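STIL N-terminal domain-containing protein (Trichoplax adhaerens, PDB 5OI9) is probably a centriole-assembly factor of the STIL family, whose N-terminal domain, the part described here, is likely to bind CEP85. Local coordinates at residues A[115-127]-A[163-176]. Residues are numbered along the deposited sequence; the frame is centred on the assembly and turned at random.
Sequences PGDVIIPLSMQLA and KDMLSLKIHATYYV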
ATOM      1  N   PRO A 115       9.612   4.367   9.896  1.00 51.70           N
ATOM      2  CA  PRO A 115       8.298   3.718   9.806  1.00 48.34           C
ATOM      3  C   PRO A 115       7.251   4.699   9.295  1.00 46.06           C
ATOM      4  O   PRO A 115       7.156   5.835   9.764  1.00 44.27           O
ATOM      5  CB  PRO A 115       8.016   3.277  11.247  1.00 52.29           C
ATOM      6  CG  PRO A 115       8.946   4.088  12.097  1.00 46.05           C
ATOM      7  CD  PRO A 115      10.167   4.303  11.258  1.00 53.69           C
ATOM      8  N   GLY A 116       6.470   4.251   8.315  1.00 36.17           N
ATOM      9  CA  GLY A 116       5.539   5.112   7.620  1.00 37.91           C
ATOM     10  C   GLY A 116       6.061   5.695   6.323  1.00 39.84           C
ATOM     11  O   GLY A 116       5.334   6.451   5.667  1.00 30.24           O
ATOM     12  N   ASP A 117       7.291   5.369   5.934  1.00 32.47           N
ATOM     13  CA  ASP A 117       7.869   5.901   4.709  1.00 28.08           C
ATOM     14  C   ASP A 117       7.435   5.069   3.511  1.00 25.80           C
ATOM     15  O   ASP A 117       7.586   3.843   3.506  1.00 29.10           O
ATOM     16  CB  ASP A 117       9.395   5.920   4.797  1.00 34.64           C
ATOM     17  CG  ASP A 117       9.929   7.190   5.425  1.00 38.62           C
ATOM     18  OD1 ASP A 117       9.122   8.103   5.698  1.00 40.75           O
ATOM     19  OD2 ASP A 117      11.158   7.274   5.638  1.00 38.16           O
ATOM     20  N   VAL A 118       6.893   5.739   2.499  1.00 23.41           N
ATOM     21  CA  VAL A 118       6.760   5.151   1.172  1.00 20.08           C
ATOM     22  C   VAL A 118       8.103   5.291   0.463  1.00 24.20           C
ATOM     23  O   VAL A 118       8.633   6.399   0.336  1.00 24.58           O
ATOM     24  CB  VAL A 118       5.638   5.831   0.374  1.00 20.06           C
ATOM     25  CG1 VAL A 118       5.563   5.256  -1.031  1.00 15.96           C
ATOM     26  CG2 VAL A 118       4.305   5.678   1.095  1.00 21.15           C
ATOM     27  N   ILE A 119       8.662   4.169   0.020  1.00 21.99           N
ATOM     28  CA  ILE A 119       9.946   4.166  -0.672  1.00 16.99           C
ATOM     29  C   ILE A 119       9.680   4.199  -2.170  1.00 20.18           C
ATOM     30  O   ILE A 119       9.084   3.269  -2.724  1.00 17.36           O
ATOM     31  CB  ILE A 119      10.789   2.942  -0.287  1.00 22.44           C
ATOM     32  CG1 ILE A 119      10.891   2.812   1.235  1.00 22.21           C
ATOM     33  CG2 ILE A 119      12.174   3.038  -0.912  1.00 14.88           C
ATOM     34  CD1 ILE A 119      11.653   3.936   1.900  1.00 37.05           C
ATOM     35  N   ILE A 120      10.118   5.269  -2.827  1.00 15.15           N
ATOM     36  CA  ILE A 120       9.929   5.416  -4.268  1.00 11.76           C
ATOM     37  C   ILE A 120      11.290   5.433  -4.952  1.00 16.58           C
ATOM     38  O   ILE A 120      12.019   6.430  -4.855  1.00 14.97           O
ATOM     39  CB  ILE A 120       9.133   6.686  -4.610  1.00 15.56           C
ATOM     40  CG1 ILE A 120       7.817   6.729  -3.830  1.00 18.24           C
ATOM     41  CG2 ILE A 120       8.865   6.753  -6.107  1.00 18.21           C
ATOM     42  CD1 ILE A 120       7.852   7.637  -2.616  1.00 19.65           C
ATOM     43  N   PRO A 121      11.676   4.360  -5.642  1.00 16.75           N
ATOM     44  CA  PRO A 121      12.913   4.400  -6.432  1.00 17.63           C
ATOM     45  C   PRO A 121      12.837   5.499  -7.481  1.00 19.34           C
ATOM     46  O   PRO A 121      11.841   5.631  -8.196  1.00 15.27           O
ATOM     47  CB  PRO A 121      12.972   3.006  -7.070  1.00 17.12           C
ATOM     48  CG  PRO A 121      12.106   2.148  -6.198  1.00 19.11           C
ATOM     49  CD  PRO A 121      11.014   3.047  -5.712  1.00 22.43           C
ATOM     50  N   LEU A 122      13.896   6.300  -7.556  1.00 14.21           N
ATOM     51  CA  LEU A 122      13.961   7.443  -8.458  1.00 18.30           C
ATOM     52  C   LEU A 122      15.111   7.245  -9.432  1.00 18.60           C
ATOM     53  O   LEU A 122      16.272   7.164  -9.017  1.00 19.32           O
ATOM     54  CB  LEU A 122      14.138   8.750  -7.684  1.00 19.61           C
ATOM     55  CG  LEU A 122      14.379   9.989  -8.547  1.00 18.41           C
ATOM     56  CD1 LEU A 122      13.176  10.260  -9.434  1.00 17.14           C
ATOM     57  CD2 LEU A 122      14.699  11.200  -7.683  1.00 20.83           C
ATOM     58  N   SER A 123      14.787   7.160 -10.716  1.00 19.78           N
ATOM     59  CA  SER A 123      15.775   7.101 -11.782  1.00 23.54           C
ATOM     60  C   SER A 123      15.764   8.424 -12.529  1.00 29.06           C
ATOM     61  O   SER A 123      14.708   8.872 -12.989  1.00 23.93           O
ATOM     62  CB  SER A 123      15.484   5.950 -12.748  1.00 23.71           C
ATOM     63  OG  SER A 123      15.739   4.695 -12.143  1.00 28.41           O
HETATM   64  N   MSE A 124      16.927   9.055 -12.640  1.00 29.18           N
HETATM   65  CA  MSE A 124      16.990  10.267 -13.437  1.00 31.53           C
HETATM   66  C   MSE A 124      18.226  10.354 -14.315  1.00 31.44           C
HETATM   67  O   MSE A 124      19.289   9.841 -13.976  1.00 29.41           O
HETATM   68  CB  MSE A 124      16.883  11.506 -12.545  1.00 34.02           C
HETATM   69  CG  MSE A 124      17.798  11.570 -11.353  1.00 27.23           C
HETATM   70 SE   MSE A 124      17.127  12.977 -10.177  0.78 36.25          SE
HETATM   71  CE  MSE A 124      16.736  14.334 -11.517  1.00 17.44           C
ATOM     72  N   GLN A 125      18.055  11.000 -15.465  1.00 28.31           N
ATOM     73  CA  GLN A 125      19.107  11.125 -16.458  1.00 29.02           C
ATOM     74  C   GLN A 125      19.013  12.492 -17.118  1.00 32.45           C
ATOM     75  O   GLN A 125      17.922  13.036 -17.312  1.00 26.37           O
ATOM     76  CB  GLN A 125      19.013  10.028 -17.526  1.00 31.45           C
ATOM     77  CG  GLN A 125      17.664   9.962 -18.232  1.00 32.69           C
ATOM     78  CD  GLN A 125      17.663   9.007 -19.413  1.00 53.69           C
ATOM     79  OE1 GLN A 125      18.671   8.855 -20.102  1.00 45.32           O
ATOM     80  NE2 GLN A 125      16.530   8.351 -19.646  1.00 57.14           N
ATOM     81  N   LEU A 126      20.174  13.041 -17.460  1.00 29.28           N
ATOM     82  CA  LEU A 126      20.233  14.299 -18.191  1.00 24.76           C
ATOM     83  C   LEU A 126      19.767  14.082 -19.625  1.00 22.14           C
ATOM     84  O   LEU A 126      20.262  13.189 -20.318  1.00 33.07           O
ATOM     85  CB  LEU A 126      21.659  14.852 -18.160  1.00 33.83           C
ATOM     86  CG  LEU A 126      21.958  16.153 -18.904  1.00 35.78           C
ATOM     87  CD1 LEU A 126      21.236  17.324 -18.255  1.00 23.78           C
ATOM     88  CD2 LEU A 126      23.461  16.402 -18.949  1.00 41.50           C
ATOM     89  N   ALA A 127      18.800  14.885 -20.062  1.00 25.31           N
ATOM     90  CA  ALA A 127      18.300  14.776 -21.427  1.00 27.28           C
ATOM     91  C   ALA A 127      19.391  15.145 -22.422  1.00 34.09           C
ATOM     92  O   ALA A 127      20.181  16.063 -22.189  1.00 36.65           O
ATOM     93  CB  ALA A 127      17.086  15.685 -21.627  1.00 26.38           C
ATOM     94  N   LYS A 163       1.195   0.339   2.779  1.00 17.79           N
ATOM     95  CA  LYS A 163       2.290   0.631   1.860  1.00 23.61           C
ATOM     96  C   LYS A 163       2.807  -0.619   1.158  1.00 20.47           C
ATOM     97  O   LYS A 163       3.405  -0.509   0.083  1.00 17.07           O
ATOM     98  CB  LYS A 163       3.436   1.320   2.606  1.00 20.26           C
ATOM     99  CG  LYS A 163       3.078   2.685   3.174  1.00 18.91           C
ATOM    100  CD  LYS A 163       4.278   3.340   3.849  1.00 31.67           C
ATOM    101  CE  LYS A 163       4.678   2.607   5.118  1.00 35.97           C
ATOM    102  NZ  LYS A 163       3.609   2.667   6.155  1.00 32.10           N
ATOM    103  N   ASP A 164       2.590  -1.802   1.736  1.00 18.08           N
ATOM    104  CA  ASP A 164       2.994  -3.042   1.086  1.00 17.36           C
ATOM    105  C   ASP A 164       2.087  -3.422  -0.077  1.00 16.99           C
ATOM    106  O   ASP A 164       2.398  -4.378  -0.794  1.00 17.21           O
ATOM    107  CB  ASP A 164       3.016  -4.190   2.098  1.00 21.25           C
ATOM    108  CG  ASP A 164       4.032  -3.977   3.202  1.00 27.23           C
ATOM    109  OD1 ASP A 164       5.090  -3.374   2.930  1.00 32.44           O
ATOM    110  OD2 ASP A 164       3.773  -4.422   4.341  1.00 33.67           O
HETATM  111  N   MSE A 165       0.982  -2.707  -0.274  1.00 11.45           N
HETATM  112  CA  MSE A 165      -0.001  -3.051  -1.300  1.00 13.10           C
HETATM  113  C   MSE A 165       0.227  -2.330  -2.626  1.00 17.82           C
HETATM  114  O   MSE A 165      -0.515  -2.542  -3.579  1.00 18.15           O
HETATM  115  CB  MSE A 165      -1.415  -2.743  -0.803  1.00 10.58           C
HETATM  116  CG  MSE A 165      -1.768  -3.449   0.483  1.00 22.99           C
HETATM  117 SE   MSE A 165      -1.586  -5.368   0.270  0.93 21.07          SE
HETATM  118  CE  MSE A 165      -1.110  -5.796   2.112  1.00 22.79           C
ATOM    119  N   LEU A 166       1.241  -1.469  -2.687  1.00 11.41           N
ATOM    120  CA  LEU A 166       1.536  -0.750  -3.919  1.00 17.50           C
ATOM    121  C   LEU A 166       3.039  -0.569  -4.063  1.00 18.57           C
ATOM    122  O   LEU A 166       3.766  -0.461  -3.071  1.00 15.77           O
ATOM    123  CB  LEU A 166       0.824   0.609  -3.969  1.00 15.37           C
ATOM    124  CG  LEU A 166       1.001   1.567  -2.791  1.00 21.17           C
ATOM    125  CD1 LEU A 166       2.149   2.535  -3.040  1.00 27.83           C
ATOM    126  CD2 LEU A 166      -0.293   2.317  -2.527  1.00 27.54           C
ATOM    127  N   SER A 167       3.498  -0.551  -5.313  1.00 12.35           N
ATOM    128  CA  SER A 167       4.897  -0.300  -5.637  1.00 18.31           C
ATOM    129  C   SER A 167       4.950   0.855  -6.624  1.00 16.69           C
ATOM    130  O   SER A 167       4.431   0.746  -7.739  1.00 14.51           O
ATOM    131  CB  SER A 167       5.572  -1.545  -6.218  1.00 15.64           C
ATOM    132  OG  SER A 167       6.917  -1.271  -6.561  1.00 26.43           O
ATOM    133  N   LEU A 168       5.574   1.952  -6.210  1.00 17.60           N
ATOM    134  CA  LEU A 168       5.576   3.202  -6.955  1.00 19.01           C
ATOM    135  C   LEU A 168       7.002   3.556  -7.350  1.00 17.14           C
ATOM    136  O   LEU A 168       7.918   3.457  -6.528  1.00 19.01           O
ATOM    137  CB  LEU A 168       4.956   4.322  -6.112  1.00 17.78           C
ATOM    138  CG  LEU A 168       4.784   5.711  -6.720  1.00 24.41           C
ATOM    139  CD1 LEU A 168       3.706   5.698  -7.795  1.00 24.81           C
ATOM    140  CD2 LEU A 168       4.449   6.717  -5.630  1.00 28.96           C
ATOM    141  N   LYS A 169       7.187   3.962  -8.606  1.00 18.20           N
ATOM    142  CA  LYS A 169       8.494   4.343  -9.126  1.00 21.58           C
ATOM    143  C   LYS A 169       8.353   5.635  -9.917  1.00 21.56           C
ATOM    144  O   LYS A 169       7.273   5.963 -10.413  1.00 21.12           O
ATOM    145  CB  LYS A 169       9.098   3.244 -10.014  1.00 23.41           C
ATOM    146  CG  LYS A 169       9.238   1.895  -9.330  1.00 27.46           C
ATOM    147  CD  LYS A 169       9.605   0.805 -10.323  1.00 36.15           C
ATOM    148  CE  LYS A 169      11.012   0.995 -10.865  1.00 45.71           C
ATOM    149  NZ  LYS A 169      12.040   0.808  -9.804  1.00 50.66           N
ATOM    150  N   ILE A 170       9.460   6.370 -10.034  1.00 18.44           N
ATOM    151  CA  ILE A 170       9.481   7.634 -10.764  1.00 19.45           C
ATOM    152  C   ILE A 170      10.697   7.663 -11.680  1.00 20.28           C
ATOM    153  O   ILE A 170      11.811   7.341 -11.254  1.00 17.15           O
ATOM    154  CB  ILE A 170       9.491   8.849  -9.816  1.00 21.00           C
ATOM    155  CG1 ILE A 170       8.178   8.924  -9.036  1.00 18.30           C
ATOM    156  CG2 ILE A 170       9.700  10.138 -10.599  1.00 15.11           C
ATOM    157  CD1 ILE A 170       8.096  10.098  -8.095  1.00 23.95           C
ATOM    158  N   HIS A 171      10.476   8.037 -12.939  1.00 20.12           N
ATOM    159  CA  HIS A 171      11.537   8.349 -13.890  1.00 24.56           C
ATOM    160  C   HIS A 171      11.532   9.850 -14.145  1.00 25.02           C
ATOM    161  O   HIS A 171      10.483  10.426 -14.460  1.00 18.07           O
ATOM    162  CB  HIS A 171      11.346   7.601 -15.213  1.00 26.63           C
ATOM    163  CG  HIS A 171      11.402   6.110 -15.088  1.00 34.85           C
ATOM    164  ND1 HIS A 171      10.857   5.268 -16.032  1.00 39.17           N
ATOM    165  CD2 HIS A 171      11.941   5.312 -14.138  1.00 29.73           C
ATOM    166  CE1 HIS A 171      11.056   4.014 -15.667  1.00 36.37           C
ATOM    167  NE2 HIS A 171      11.712   4.013 -14.522  1.00 37.89           N
ATOM    168  N   ALA A 172      12.696  10.483 -14.010  1.00 18.53           N
ATOM    169  CA  ALA A 172      12.819  11.923 -14.203  1.00 21.41           C
ATOM    170  C   ALA A 172      13.897  12.201 -15.237  1.00 21.88           C
ATOM    171  O   ALA A 172      15.048  11.797 -15.064  1.00 22.72           O
ATOM    172  CB  ALA A 172      13.139  12.631 -12.884  1.00 19.09           C
ATOM    173  N   THR A 173      13.530  12.886 -16.311  1.00 21.11           N
ATOM    174  CA  THR A 173      14.493  13.364 -17.295  1.00 20.12           C
ATOM    175  C   THR A 173      14.610  14.873 -17.139  1.00 19.25           C
ATOM    176  O   THR A 173      13.600  15.584 -17.191  1.00 24.72           O
ATOM    177  CB  THR A 173      14.065  12.987 -18.711  1.00 19.38           C
ATOM    178  OG1 THR A 173      13.904  11.566 -18.793  1.00 27.26           O
ATOM    179  CG2 THR A 173      15.116  13.419 -19.711  1.00 28.34           C
ATOM    180  N   TYR A 174      15.830  15.359 -16.922  1.00 20.32           N
ATOM    181  CA  TYR A 174      16.046  16.768 -16.633  1.00 22.31           C
ATOM    182  C   TYR A 174      17.021  17.384 -17.628  1.00 28.98           C
ATOM    183  O   TYR A 174      17.781  16.689 -18.310  1.00 25.44           O
ATOM    184  CB  TYR A 174      16.562  16.982 -15.202  1.00 21.11           C
ATOM    185  CG  TYR A 174      17.970  16.482 -14.953  1.00 26.33           C
ATOM    186  CD1 TYR A 174      18.221  15.134 -14.744  1.00 24.95           C
ATOM    187  CD2 TYR A 174      19.046  17.363 -14.912  1.00 26.99           C
ATOM    188  CE1 TYR A 174      19.499  14.673 -14.509  1.00 29.49           C
ATOM    189  CE2 TYR A 174      20.331  16.909 -14.678  1.00 27.87           C
ATOM    190  CZ  TYR A 174      20.551  15.563 -14.478  1.00 33.20           C
ATOM    191  OH  TYR A 174      21.828  15.105 -14.244  1.00 44.79           O
ATOM    192  N   TYR A 175      16.982  18.712 -17.697  1.00 24.99           N
ATOM    193  CA  TYR A 175      17.880  19.475 -18.549  1.00 26.38           C
ATOM    194  C   TYR A 175      18.141  20.821 -17.893  1.00 25.96           C
ATOM    195  O   TYR A 175      17.235  21.421 -17.307  1.00 27.59           O
ATOM    196  CB  TYR A 175      17.294  19.671 -19.951  1.00 26.78           C
ATOM    197  CG  TYR A 175      18.278  20.234 -20.951  1.00 31.27           C
ATOM    198  CD1 TYR A 175      19.208  19.413 -21.576  1.00 34.96           C
ATOM    199  CD2 TYR A 175      18.276  21.585 -21.276  1.00 29.74           C
ATOM    200  CE1 TYR A 175      20.111  19.918 -22.492  1.00 36.06           C
ATOM    201  CE2 TYR A 175      19.177  22.102 -22.193  1.00 37.17           C
ATOM    202  CZ  TYR A 175      20.091  21.262 -22.796  1.00 42.40           C
ATOM    203  OH  TYR A 175      20.989  21.767 -23.709  1.00 53.33           O
ATOM    204  N   VAL A 176      19.386  21.283 -17.983  1.00 25.78           N
ATOM    205  CA  VAL A 176      19.793  22.577 -17.451  1.00 28.70           C
ATOM    206  C   VAL A 176      20.324  23.417 -18.602  1.00 30.14           C
ATOM    207  O   VAL A 176      21.200  22.969 -19.350  1.00 33.50           O
ATOM    208  CB  VAL A 176      20.858  22.438 -16.347  1.00 30.08           C
ATOM    209  CG1 VAL A 176      21.314  23.811 -15.874  1.00 34.06           C
ATOM    210  CG2 VAL A 176      20.319  21.635 -15.189  1.00 36.29           C
TER
HETATM  211  O   HOH W   1       6.478   2.278  -3.412  1.00 18.84           O
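Tyr174 sets CG between its own backbone N and carbonyl carbon (chi1 69°), and this lays the ring across strand 118-126. Leu126 has CG opposite its backbone N (chi1 178°), and its side chain crosses that of Tyr174 at about a right angle. Leu126 CA sits over one ring face in a CH-pi contact, 4.0 Å from the centroid, while its CD1 comes within 3.7 Å of Tyr174 CE2. Met124, present as selenomethionine, bends at chi3 and brings CE to 3.6 Å from Tyr174 CD1. Replacing Tyr174 by alanine is likely to leave Leu126 and the Met124 methyl without their shared aromatic surface. Farther back, Leu122 CD1 touches Ile170 CG2 at 3.7 Å, and Ile120 CG2 reaches Ile170 CG1. Helix 45-61 packs on Leu122, Leu126 and Tyr174. The other face carries Ser123, Gln125, His171 and Thr173; Ser123 OG is hydrogen-bonded to Lys70, and His171 stacks on Phe137. Six backbone hydrogen bonds join the parallel strands, from Ile170 N to Pro121 O through Ala127 N to Tyr174 O (2.7 Å, 176° at the hydrogen). Where the strands splay apart, one water bridges Ile119 O and Leu168 N. Lys163 lays its CD 3.6 Å from Val118 CG2, and its NZ forms a salt bridge with Asp161. Direct bonds thus fix the register from Pro121 to Ala127, water extends the link, and the face under helix 45-61 is mainly apolar, its reverse polar.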